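Local coordinates for protein probable hydrolase (PDB 3OM8) that probably hydrolyses small ester or lactone substrates as an alpha/beta-hydrolase, perhaps as a 3-oxoadipate enol-lactonase, at residues 44-49 against 255-260; 151-156 against 178-183; 157-162 against 218-223; 210-215 against 261-266; 243-246 against 250-253. All coordinates share one frame; numbering follows the deposited sequence.

Interaction 1 (44-49 against 255-260); sequences DAQLPA and AFEGAV
E257 reaches out from helix 253-264 to the chain around the start of helix 47-51, where it meets Q46 and A49. The side chain leaves the backbone toward segment 44-49, turns to set CG beside the backbone N (chi1 -64°) and then runs extended, so that the carboxylate is carried well clear of its own helix. CG lies against CG of Q46 at 3.7 Å, an apolar touch between the aliphatic parts of two polar residues. At the tip the two oxygens take different work. OE2 accepts a hydrogen bond from NE2 of Q46 at 3.1 Å, on its anti lone pair, and OE2 lies 18° out of the amide plane of Q46.

Helix 253-264 and the turn leading into helix 47-51 belong to an alpha/beta-hydrolase fold, in which helix 253-264 is the C-terminal one and covers the central sheet through F256 and V260. OE1 comes to 3.2 Å from CB of A49, a close approach that the small A49 side chain permits. A water accepts from the backbone N of A49 and donates to O of A45, and gives a weak bond to OE1 of E257 as well. Glutamine suits position 46 because its amide serves two sides: its OE1 is bonded to ND2 of N249, which leaves NE2 directed at the glutamate. The amide and carboxylate planes stand 55° apart.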
# COMPACT_ATOMS: atom_id res chain seq x y z
N ASP B 44 1.44 0.62 -25.24
CA ASP B 44 0.88 -0.30 -26.25
C ASP B 44 0.23 -1.54 -25.62
O ASP B 44 -0.82 -1.99 -26.08
CB ASP B 44 1.95 -0.74 -27.26
CG ASP B 44 2.28 0.35 -28.31
OD1 ASP B 44 3.31 0.20 -29.01
OD2 ASP B 44 1.53 1.34 -28.43
N ALA B 45 0.86 -2.11 -24.59
CA ALA B 45 0.37 -3.34 -23.99
C ALA B 45 -0.99 -3.15 -23.30
O ALA B 45 -1.80 -4.07 -23.27
CB ALA B 45 1.39 -3.93 -23.02
N GLN B 46 -1.23 -1.95 -22.78
CA GLN B 46 -2.45 -1.62 -22.04
C GLN B 46 -3.65 -1.31 -22.92
O GLN B 46 -4.78 -1.28 -22.42
CB GLN B 46 -2.20 -0.43 -21.11
CG GLN B 46 -1.51 -0.79 -19.82
CD GLN B 46 -0.08 -1.21 -20.03
OE1 GLN B 46 0.74 -0.42 -20.49
NE2 GLN B 46 0.22 -2.46 -19.70
N LEU B 47 -3.42 -1.05 -24.20
CA LEU B 47 -4.49 -0.66 -25.12
C LEU B 47 -5.68 -1.63 -25.15
O LEU B 47 -6.83 -1.22 -25.00
CB LEU B 47 -3.96 -0.45 -26.54
CG LEU B 47 -3.65 0.95 -27.06
CD1 LEU B 47 -3.78 0.96 -28.58
CD2 LEU B 47 -4.56 2.01 -26.45
N PRO B 48 -5.41 -2.93 -25.39
CA PRO B 48 -6.56 -3.84 -25.51
C PRO B 48 -7.50 -3.79 -24.30
O PRO B 48 -8.70 -3.62 -24.49
CB PRO B 48 -5.89 -5.21 -25.64
CG PRO B 48 -4.56 -4.88 -26.32
CD PRO B 48 -4.13 -3.59 -25.69
N ALA B 49 -6.95 -3.89 -23.09
CA ALA B 49 -7.79 -3.83 -21.90
C ALA B 49 -8.41 -2.44 -21.70
O ALA B 49 -9.57 -2.32 -21.31
CB ALA B 49 -7.01 -4.26 -20.66
N ALA B 255 -1.94 -6.55 -12.83
CA ALA B 255 -2.25 -5.81 -11.61
C ALA B 255 -2.49 -4.33 -11.91
O ALA B 255 -3.36 -3.70 -11.31
CB ALA B 255 -1.13 -5.97 -10.58
N PHE B 256 -1.70 -3.79 -12.83
CA PHE B 256 -1.75 -2.36 -13.16
C PHE B 256 -3.04 -2.01 -13.89
O PHE B 256 -3.72 -1.06 -13.52
CB PHE B 256 -0.54 -1.98 -14.03
CG PHE B 256 -0.44 -0.51 -14.34
CD1 PHE B 256 0.42 0.30 -13.62
CD2 PHE B 256 -1.22 0.06 -15.35
CE1 PHE B 256 0.52 1.66 -13.91
CE2 PHE B 256 -1.12 1.42 -15.63
CZ PHE B 256 -0.25 2.22 -14.92
N GLU B 257 -3.36 -2.76 -14.93
CA GLU B 257 -4.61 -2.56 -15.66
C GLU B 257 -5.82 -2.83 -14.75
O GLU B 257 -6.84 -2.13 -14.80
CB GLU B 257 -4.65 -3.47 -16.89
CG GLU B 257 -3.57 -3.16 -17.91
CD GLU B 257 -3.37 -4.27 -18.93
OE1 GLU B 257 -4.30 -5.07 -19.15
OE2 GLU B 257 -2.26 -4.36 -19.50
N GLY B 258 -5.71 -3.87 -13.92
CA GLY B 258 -6.77 -4.21 -13.00
C GLY B 258 -7.04 -3.05 -12.06
O GLY B 258 -8.19 -2.63 -11.89
N ALA B 259 -5.97 -2.53 -11.47
CA ALA B 259 -6.06 -1.42 -10.53
C ALA B 259 -6.72 -0.22 -11.17
O ALA B 259 -7.61 0.39 -10.58
CB ALA B 259 -4.69 -1.05 -10.02
N VAL B 260 -6.28 0.11 -12.39
CA VAL B 260 -6.82 1.26 -13.13
C VAL B 260 -8.29 1.06 -13.50
O VAL B 260 -9.13 1.90 -13.20
CB VAL B 260 -6.00 1.54 -14.43
CG1 VAL B 260 -6.72 2.53 -15.32
CG2 VAL B 260 -4.60 2.05 -14.10
O HOH W 1 -4.30 -4.84 -22.49

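Interaction 2 (151-156 against 178-183); sequences ETAAGF and AMLMAT
A153 is the first residue of segment 151-156 to press on helix 171-181, and it does so with its single methyl: CB lies 3.9 Å from CB of L180. The CA atoms of these two residues are 5.7 Å apart, a separation suited to a residue as small as alanine. The same methyl has a second neighbour in M181, a selenomethionine, whose SE sits 4.2 Å away at the more exposed border of the contact. The first two torsions of M181 (chi1 -69°, chi2 -61°) bring the selenium alongside CB of A153.

Both helices belong to the helical region inserted between strands 118-124 and 211-216, the cap (lid) that in alpha/beta-hydrolases typically lies over the active site. One turn on from A153 comes F156, also pointing toward L180. Its CB touches CD1 of L180 at 3.7 Å, while CD2 of the ring meets CD2 of L180 at 3.6 Å, an oblique approach. Of the two leucine methyls, then, CD1 rests on the phenylalanine CB and CD2 reaches the CG-CD2 side of the ring. With CG set beside the backbone N (chi1 -75°), L180 directs this fork at the neighbouring helix. Within its own helix F156 has CG2 of T152 in the plane of its ring, at the edge, and F192 of helix 185-196 also packs on F156.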
# COMPACT_ATOMS: atom_id res chain seq x y z
N GLU B 151 25.10 7.42 -22.73
CA GLU B 151 25.30 7.39 -21.28
C GLU B 151 24.03 7.82 -20.55
O GLU B 151 23.74 7.35 -19.44
CB GLU B 151 26.46 8.28 -20.85
CG GLU B 151 26.80 8.13 -19.37
CD GLU B 151 27.48 6.81 -19.06
OE1 GLU B 151 27.76 6.03 -20.00
OE2 GLU B 151 27.76 6.55 -17.87
N THR B 152 23.27 8.70 -21.20
CA THR B 152 22.01 9.18 -20.66
C THR B 152 20.96 8.06 -20.60
O THR B 152 20.23 7.93 -19.61
CB THR B 152 21.49 10.39 -21.45
OG1 THR B 152 22.39 11.49 -21.25
CG2 THR B 152 20.12 10.81 -20.98
N ALA B 153 20.89 7.25 -21.65
CA ALA B 153 20.01 6.09 -21.68
C ALA B 153 20.42 5.05 -20.63
O ALA B 153 19.57 4.46 -19.99
CB ALA B 153 19.98 5.46 -23.07
N ALA B 154 21.72 4.83 -20.47
CA ALA B 154 22.21 3.92 -19.43
C ALA B 154 21.75 4.41 -18.07
O ALA B 154 21.46 3.62 -17.17
CB ALA B 154 23.72 3.81 -19.48
N GLY B 155 21.67 5.72 -17.92
CA GLY B 155 21.19 6.31 -16.68
C GLY B 155 19.75 5.92 -16.43
O GLY B 155 19.43 5.30 -15.42
N PHE B 156 18.87 6.27 -17.36
CA PHE B 156 17.46 5.98 -17.21
C PHE B 156 17.17 4.49 -17.07
O PHE B 156 16.49 4.07 -16.14
CB PHE B 156 16.65 6.52 -18.37
CG PHE B 156 16.40 7.99 -18.30
CD1 PHE B 156 15.38 8.50 -17.51
CD2 PHE B 156 17.16 8.87 -19.07
CE1 PHE B 156 15.13 9.86 -17.46
CE2 PHE B 156 16.92 10.23 -19.03
CZ PHE B 156 15.90 10.72 -18.22
N ALA B 178 15.60 2.36 -27.25
CA ALA B 178 15.43 3.09 -28.50
C ALA B 178 14.66 4.39 -28.31
O ALA B 178 14.97 5.38 -28.95
CB ALA B 178 14.77 2.23 -29.55
N MSE B 179 13.68 4.41 -27.41
CA MSE B 179 12.92 5.63 -27.16
C MSE B 179 13.83 6.72 -26.62
O MSE B 179 13.72 7.88 -27.00
CB MSE B 179 11.80 5.39 -26.16
CG MSE B 179 10.69 4.47 -26.64
SE MSE B 179 9.33 4.15 -25.24
CE MSE B 179 8.15 3.04 -26.31
N LEU B 180 14.69 6.32 -25.69
CA LEU B 180 15.64 7.24 -25.08
C LEU B 180 16.63 7.76 -26.12
O LEU B 180 16.81 8.97 -26.25
CB LEU B 180 16.36 6.54 -23.93
CG LEU B 180 15.48 6.40 -22.69
CD1 LEU B 180 15.95 5.28 -21.74
CD2 LEU B 180 15.37 7.74 -21.97
N MSE B 181 17.23 6.84 -26.87
CA MSE B 181 18.21 7.17 -27.91
C MSE B 181 17.66 8.12 -28.98
O MSE B 181 18.42 8.78 -29.68
CB MSE B 181 18.74 5.90 -28.58
CG MSE B 181 19.63 5.01 -27.71
SE MSE B 181 21.27 5.87 -27.08
CE MSE B 181 22.09 6.28 -28.79
N ALA B 182 16.34 8.18 -29.12
CA ALA B 182 15.72 9.03 -30.12
C ALA B 182 15.13 10.28 -29.49
O ALA B 182 14.40 11.03 -30.14
CB ALA B 182 14.64 8.28 -30.86
N THR B 183 15.43 10.49 -28.21
CA THR B 183 14.91 11.65 -27.51
C THR B 183 15.87 12.84 -27.62
O THR B 183 17.04 12.76 -27.25
CB THR B 183 14.59 11.36 -26.03
OG1 THR B 183 13.48 10.44 -25.95
CG2 THR B 183 14.20 12.64 -25.31

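Interaction 3 (157-162 against 218-223); sequences LGNWFP and YDTVTA
V221 meets the end of helix 150-160 with one methyl, CG2, which rests 3.7 Å from CB of N159. The rotamer explains the choice of branch: CG1 stands anti to the backbone N (chi1 -179°), leaving CG2 beside that N and turned to the helix. A beta-branched valine thus offers a compact apolar surface to the asparagine stem. The same methyl lies 4.3 Å from CD1 of W160, near the plane of the indole and at its edge.

N159 carries its amide beside the backbone N (chi1 -70°), and ND2 bonds back to O of G155, one turn earlier. Its OD1 is 3.9 Å from OG1 of T220, a loose approach in which the two side chains cross at about a right angle. D219 is tied to T222 by OG1 of T222 to OD2 of D219 at 2.8 Å, the hydroxyl coming from above the carboxylate plane. D219 OD2 is also hydrogen-bonded to ND1 of H246, consistent with D219 being the acid of a Ser-His-Asp triad with S101.

The loop runs from strand 211-216 to helix 224-233, so the contact sets this strand-to-helix connection against cap helix 150-160, whose W160 also packs on L180 and F176 of helix 171-181.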
# COMPACT_ATOMS: atom_id res chain seq x y z
N LEU B 157 17.66 3.69 -18.02
CA LEU B 157 17.39 2.26 -18.01
C LEU B 157 17.84 1.64 -16.69
O LEU B 157 17.19 0.75 -16.16
CB LEU B 157 18.06 1.55 -19.19
CG LEU B 157 17.53 1.93 -20.57
CD1 LEU B 157 18.36 1.26 -21.65
CD2 LEU B 157 16.06 1.57 -20.72
N GLY B 158 18.95 2.13 -16.16
CA GLY B 158 19.49 1.62 -14.92
C GLY B 158 18.61 1.91 -13.72
O GLY B 158 18.58 1.12 -12.78
N ASN B 159 17.90 3.04 -13.75
CA ASN B 159 16.97 3.39 -12.68
C ASN B 159 15.58 2.82 -12.88
O ASN B 159 14.83 2.66 -11.92
CB ASN B 159 16.85 4.91 -12.52
CG ASN B 159 18.10 5.54 -11.96
OD1 ASN B 159 18.30 5.61 -10.74
ND2 ASN B 159 18.96 6.01 -12.85
N TRP B 160 15.24 2.54 -14.13
CA TRP B 160 13.88 2.15 -14.51
C TRP B 160 13.62 0.67 -14.31
O TRP B 160 12.52 0.27 -13.97
CB TRP B 160 13.63 2.46 -15.97
CG TRP B 160 13.32 3.89 -16.31
CD1 TRP B 160 13.17 4.93 -15.44
CD2 TRP B 160 13.13 4.42 -17.62
NE1 TRP B 160 12.89 6.08 -16.13
CE2 TRP B 160 12.85 5.79 -17.47
CE3 TRP B 160 13.15 3.87 -18.90
CZ2 TRP B 160 12.59 6.62 -18.56
CZ3 TRP B 160 12.89 4.69 -19.98
CH2 TRP B 160 12.62 6.05 -19.80
N PHE B 161 14.63 -0.15 -14.56
CA PHE B 161 14.42 -1.58 -14.56
C PHE B 161 15.21 -2.30 -13.48
O PHE B 161 16.31 -1.87 -13.09
CB PHE B 161 14.74 -2.19 -15.93
CG PHE B 161 13.85 -1.70 -17.03
CD1 PHE B 161 12.52 -2.09 -17.08
CD2 PHE B 161 14.32 -0.84 -17.99
CE1 PHE B 161 11.69 -1.63 -18.09
CE2 PHE B 161 13.50 -0.37 -18.99
CZ PHE B 161 12.18 -0.77 -19.05
N PRO B 162 14.64 -3.42 -12.98
CA PRO B 162 15.39 -4.35 -12.14
C PRO B 162 16.68 -4.70 -12.86
O PRO B 162 16.62 -5.08 -14.03
CB PRO B 162 14.47 -5.58 -12.08
CG PRO B 162 13.10 -5.04 -12.32
CD PRO B 162 13.27 -3.89 -13.26
N TYR B 218 10.15 -0.64 -5.09
CA TYR B 218 11.59 -0.55 -5.32
C TYR B 218 12.01 0.64 -6.21
O TYR B 218 13.10 0.66 -6.80
CB TYR B 218 12.09 -1.86 -5.90
CG TYR B 218 11.69 -3.08 -5.09
CD1 TYR B 218 12.27 -3.35 -3.86
CD2 TYR B 218 10.75 -3.97 -5.57
CE1 TYR B 218 11.92 -4.45 -3.12
CE2 TYR B 218 10.38 -5.10 -4.84
CZ TYR B 218 10.97 -5.33 -3.61
OH TYR B 218 10.63 -6.44 -2.87
N ASP B 219 11.14 1.64 -6.28
CA ASP B 219 11.32 2.78 -7.17
C ASP B 219 12.33 3.75 -6.55
O ASP B 219 12.13 4.21 -5.42
CB ASP B 219 9.97 3.47 -7.36
CG ASP B 219 9.91 4.32 -8.60
OD1 ASP B 219 10.97 4.73 -9.10
OD2 ASP B 219 8.79 4.60 -9.08
N THR B 220 13.41 4.04 -7.28
CA THR B 220 14.41 5.03 -6.86
C THR B 220 14.23 6.38 -7.54
O THR B 220 14.67 7.40 -7.01
CB THR B 220 15.85 4.57 -7.15
OG1 THR B 220 15.85 3.76 -8.34
CG2 THR B 220 16.38 3.76 -5.99
N VAL B 221 13.59 6.39 -8.70
CA VAL B 221 13.22 7.65 -9.34
C VAL B 221 12.14 8.37 -8.53
O VAL B 221 12.38 9.43 -7.95
CB VAL B 221 12.72 7.41 -10.78
CG1 VAL B 221 12.36 8.73 -11.44
CG2 VAL B 221 13.77 6.67 -11.59
N THR B 222 10.95 7.78 -8.47
CA THR B 222 9.86 8.30 -7.65
C THR B 222 9.59 7.29 -6.53
O THR B 222 8.83 6.34 -6.70
CB THR B 222 8.58 8.51 -8.49
OG1 THR B 222 8.39 7.39 -9.35
CG2 THR B 222 8.70 9.76 -9.34
N ALA B 223 10.23 7.51 -5.38
CA ALA B 223 10.19 6.58 -4.27
C ALA B 223 8.76 6.25 -3.82
O ALA B 223 7.85 7.08 -3.91
CB ALA B 223 11.02 7.11 -3.12

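Interaction 4 (210-215 against 261-266); sequences PTLVIA and LSFLGA
F263 and L212 form the centre of this contact through a CH-pi interaction. CB of L212 stands over the ring of F263, 3.6 Å from its centroid and only 7° off the ring normal, so the methylene sits almost directly above the middle of the face. F263 holds its ring there with CG anti to the backbone N (chi1 173°), which swings the aromatic group out from the helix to the strand.

Ordinary apolar packing adds to this. CD2 of L212 reaches back to CB of F263 at 3.8 Å, and the two side chains slide past each other in opposite directions: the leucine branch covers the stem of the phenylalanine, while the CZ end of the ring reaches the backbone at P210-L212. CB of P210 touches that far end, CZ of F263, at 4.0 Å.

Contacts of the ring with the backbone make the third group. O of P210 lies near the ring plane, at the edge, 3.4 Å from CZ of F263, and N of L212 is 3.5 Å from that same atom. A flat aromatic residue suits the site, since one face takes the L212 methylene while the CZ end meets main chain and proline.

V122 of strand 118-124 and R238 of strand 238-242 also touch F263, placing its ring across strand 211-216 and its neighbours. This is the packing of a C-terminal helix on the central, mostly parallel sheet of the alpha/beta-hydrolase fold.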
# COMPACT_ATOMS: atom_id res chain seq x y z
N PRO B 210 -11.44 12.31 -7.53
CA PRO B 210 -11.12 10.98 -7.02
C PRO B 210 -9.76 10.57 -7.55
O PRO B 210 -9.55 10.62 -8.75
CB PRO B 210 -12.21 10.09 -7.64
CG PRO B 210 -13.34 11.03 -7.92
CD PRO B 210 -12.68 12.31 -8.33
N THR B 211 -8.87 10.16 -6.66
CA THR B 211 -7.51 9.87 -7.04
C THR B 211 -7.05 8.47 -6.65
O THR B 211 -7.17 8.08 -5.49
CB THR B 211 -6.55 10.88 -6.39
OG1 THR B 211 -6.96 12.21 -6.73
CG2 THR B 211 -5.13 10.63 -6.85
N LEU B 212 -6.51 7.73 -7.61
CA LEU B 212 -5.79 6.49 -7.32
C LEU B 212 -4.29 6.72 -7.52
O LEU B 212 -3.87 7.26 -8.54
CB LEU B 212 -6.25 5.37 -8.26
CG LEU B 212 -5.39 4.11 -8.24
CD1 LEU B 212 -5.48 3.42 -6.87
CD2 LEU B 212 -5.82 3.13 -9.34
N VAL B 213 -3.49 6.31 -6.54
CA VAL B 213 -2.04 6.39 -6.63
C VAL B 213 -1.43 4.99 -6.70
O VAL B 213 -1.64 4.17 -5.81
CB VAL B 213 -1.43 7.10 -5.42
CG1 VAL B 213 0.08 7.17 -5.56
CG2 VAL B 213 -2.02 8.48 -5.26
N ILE B 214 -0.67 4.74 -7.77
CA ILE B 214 0.09 3.50 -7.91
C ILE B 214 1.56 3.78 -7.64
O ILE B 214 2.12 4.74 -8.19
CB ILE B 214 -0.09 2.91 -9.33
CG1 ILE B 214 -1.58 2.69 -9.61
CG2 ILE B 214 0.70 1.62 -9.48
CD1 ILE B 214 -1.88 2.18 -10.99
N ALA B 215 2.18 2.97 -6.79
CA ALA B 215 3.59 3.17 -6.44
C ALA B 215 4.38 1.87 -6.56
O ALA B 215 3.82 0.78 -6.47
CB ALA B 215 3.73 3.74 -5.04
N LEU B 261 -8.59 -0.06 -14.15
CA LEU B 261 -9.94 -0.34 -14.63
C LEU B 261 -10.98 -0.42 -13.52
O LEU B 261 -12.12 0.03 -13.69
CB LEU B 261 -9.95 -1.62 -15.48
CG LEU B 261 -9.30 -1.41 -16.85
CD1 LEU B 261 -9.23 -2.69 -17.67
CD2 LEU B 261 -10.05 -0.33 -17.61
N SER B 262 -10.60 -0.97 -12.38
CA SER B 262 -11.55 -1.13 -11.28
C SER B 262 -11.84 0.23 -10.68
O SER B 262 -12.99 0.53 -10.32
CB SER B 262 -11.00 -2.08 -10.21
OG SER B 262 -10.89 -3.39 -10.74
N PHE B 263 -10.79 1.05 -10.57
CA PHE B 263 -10.92 2.40 -10.06
C PHE B 263 -11.81 3.27 -10.96
O PHE B 263 -12.62 4.05 -10.46
CB PHE B 263 -9.54 3.05 -9.92
CG PHE B 263 -9.59 4.51 -9.57
CD1 PHE B 263 -10.05 4.92 -8.32
CD2 PHE B 263 -9.18 5.47 -10.48
CE1 PHE B 263 -10.10 6.26 -7.99
CE2 PHE B 263 -9.22 6.82 -10.15
CZ PHE B 263 -9.68 7.22 -8.92
N LEU B 264 -11.66 3.12 -12.27
CA LEU B 264 -12.37 3.99 -13.21
C LEU B 264 -13.80 3.54 -13.49
O LEU B 264 -14.56 4.23 -14.16
CB LEU B 264 -11.58 4.11 -14.52
CG LEU B 264 -10.24 4.85 -14.44
CD1 LEU B 264 -9.56 4.82 -15.79
CD2 LEU B 264 -10.42 6.28 -13.95
N GLY B 265 -14.16 2.37 -12.97
CA GLY B 265 -15.53 1.91 -13.05
C GLY B 265 -15.76 0.93 -14.18
O GLY B 265 -16.90 0.67 -14.56
N ALA B 266 -14.66 0.39 -14.71
CA ALA B 266 -14.73 -0.60 -15.78
C ALA B 266 -14.61 -2.03 -15.25
O ALA B 266 -14.94 -2.31 -14.09
CB ALA B 266 -13.65 -0.33 -16.80

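Interaction 5 (243-246 against 250-253); sequences PAVH and VEFP
F252 lays its ring against P243, whose CG comes within 3.6 Å of CZ of F252. CD of the proline lies over one face of the ring, offset toward the rim, and CB of A244 is near the ring plane, at the edge. The segment 243-246 belongs to the loop that follows strand 238-242, the place where the alpha/beta-hydrolase fold carries its histidine; H246 is probably that residue in a Ser-His-Asp triad, and its NE2 makes a weak hydrogen bond to OG of S101. O of P243 also approaches the ring, 3.4 Å from CE2 of F252. Proline suits phenylalanine here because its apolar CG and CD edge packs on the aromatic ring.

E251, one residue earlier, deals with the polar backbone of the same loop. Its chain leaves with CG beside the backbone N (chi1 -84°) and then extends, so that the carboxylate spans the gap between the short helix 248-251 and the loop. OE1 comes to 3.5 Å from CB of A244, where a small methyl lets it in, and to 3.6 Å from CB of V245. OE1 takes two bonds, so the glutamate binds two successive N-H groups. One is reached through a water that donates to OE1 and accepts from N of H246. The direct bond is nearly straight: N of V245 donates to OE1 of E251 at 2.9 Å, with an angle of 166° at the hydrogen, meeting the oxygen on its syn side.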
# COMPACT_ATOMS: atom_id res chain seq x y z
N PRO B 243 5.13 -4.61 -6.33
CA PRO B 243 6.55 -4.89 -6.08
C PRO B 243 7.39 -4.53 -7.32
O PRO B 243 8.18 -5.34 -7.79
CB PRO B 243 6.56 -6.41 -5.85
CG PRO B 243 5.45 -6.91 -6.72
CD PRO B 243 4.38 -5.83 -6.67
N ALA B 244 7.18 -3.32 -7.83
CA ALA B 244 7.85 -2.85 -9.04
C ALA B 244 8.93 -1.83 -8.74
O ALA B 244 9.03 -1.30 -7.63
CB ALA B 244 6.85 -2.26 -10.01
N VAL B 245 9.73 -1.54 -9.77
CA VAL B 245 10.69 -0.45 -9.75
C VAL B 245 10.04 0.86 -10.22
O VAL B 245 9.46 1.56 -9.41
CB VAL B 245 11.94 -0.78 -10.57
CG1 VAL B 245 12.98 0.32 -10.41
CG2 VAL B 245 12.51 -2.12 -10.12
N HIS B 246 10.10 1.18 -11.51
CA HIS B 246 9.54 2.48 -11.93
C HIS B 246 8.45 2.45 -13.02
O HIS B 246 7.54 3.27 -13.00
CB HIS B 246 10.64 3.48 -12.31
CG HIS B 246 10.12 4.86 -12.61
ND1 HIS B 246 9.50 5.64 -11.67
CD2 HIS B 246 10.14 5.58 -13.75
CE1 HIS B 246 9.15 6.79 -12.21
NE2 HIS B 246 9.53 6.78 -13.48
N VAL B 250 4.75 -1.89 -17.05
CA VAL B 250 5.58 -2.81 -17.82
C VAL B 250 5.83 -4.11 -17.05
O VAL B 250 5.74 -5.22 -17.59
CB VAL B 250 6.93 -2.14 -18.21
CG1 VAL B 250 7.87 -3.13 -18.90
CG2 VAL B 250 6.66 -0.92 -19.09
N GLU B 251 6.14 -3.98 -15.77
CA GLU B 251 6.49 -5.13 -14.95
C GLU B 251 5.28 -5.98 -14.56
O GLU B 251 5.36 -7.20 -14.52
CB GLU B 251 7.19 -4.66 -13.68
CG GLU B 251 8.68 -4.42 -13.82
CD GLU B 251 9.27 -3.98 -12.51
OE1 GLU B 251 9.45 -2.76 -12.35
OE2 GLU B 251 9.53 -4.85 -11.63
N PHE B 252 4.16 -5.33 -14.26
CA PHE B 252 2.96 -6.04 -13.80
C PHE B 252 1.74 -5.48 -14.48
O PHE B 252 0.96 -4.77 -13.87
CB PHE B 252 2.84 -5.88 -12.30
CG PHE B 252 4.04 -6.40 -11.56
CD1 PHE B 252 4.21 -7.77 -11.36
CD2 PHE B 252 5.01 -5.54 -11.09
CE1 PHE B 252 5.32 -8.25 -10.71
CE2 PHE B 252 6.12 -6.02 -10.42
CZ PHE B 252 6.28 -7.37 -10.23
N PRO B 253 1.58 -5.78 -15.78
CA PRO B 253 0.48 -5.21 -16.56
C PRO B 253 -0.91 -5.64 -16.04
O PRO B 253 -1.82 -4.81 -16.04
CB PRO B 253 0.73 -5.74 -17.97
CG PRO B 253 1.59 -6.98 -17.78
CD PRO B 253 2.43 -6.67 -16.59
O HOH W 2 10.16 -0.65 -14.06

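Interactions 1, 4 and 5 gather around the C-terminal helices: 1 and 4 share helix 253-264 and have centres about 11 Å apart, while interaction 5, its centre about 12 Å from that of interaction 1, lies on the short helix 248-251 just before it. Interactions 2 and 3 share helix 150-160 of the cap, with centres about 14 Å apart. The centres of interactions 3 and 5 are about 10 Å apart, and the two touch where D219 and H246 join. Those of interactions 2 and 4 are about 30 Å apart, on opposite sides of the chain's centre. Along the chain, interaction 1 encloses 2, 3 and 5 but alternates with 4. The probable active site thus lies where cap contacts and the loops that follow strands 211-216 and 238-242 converge.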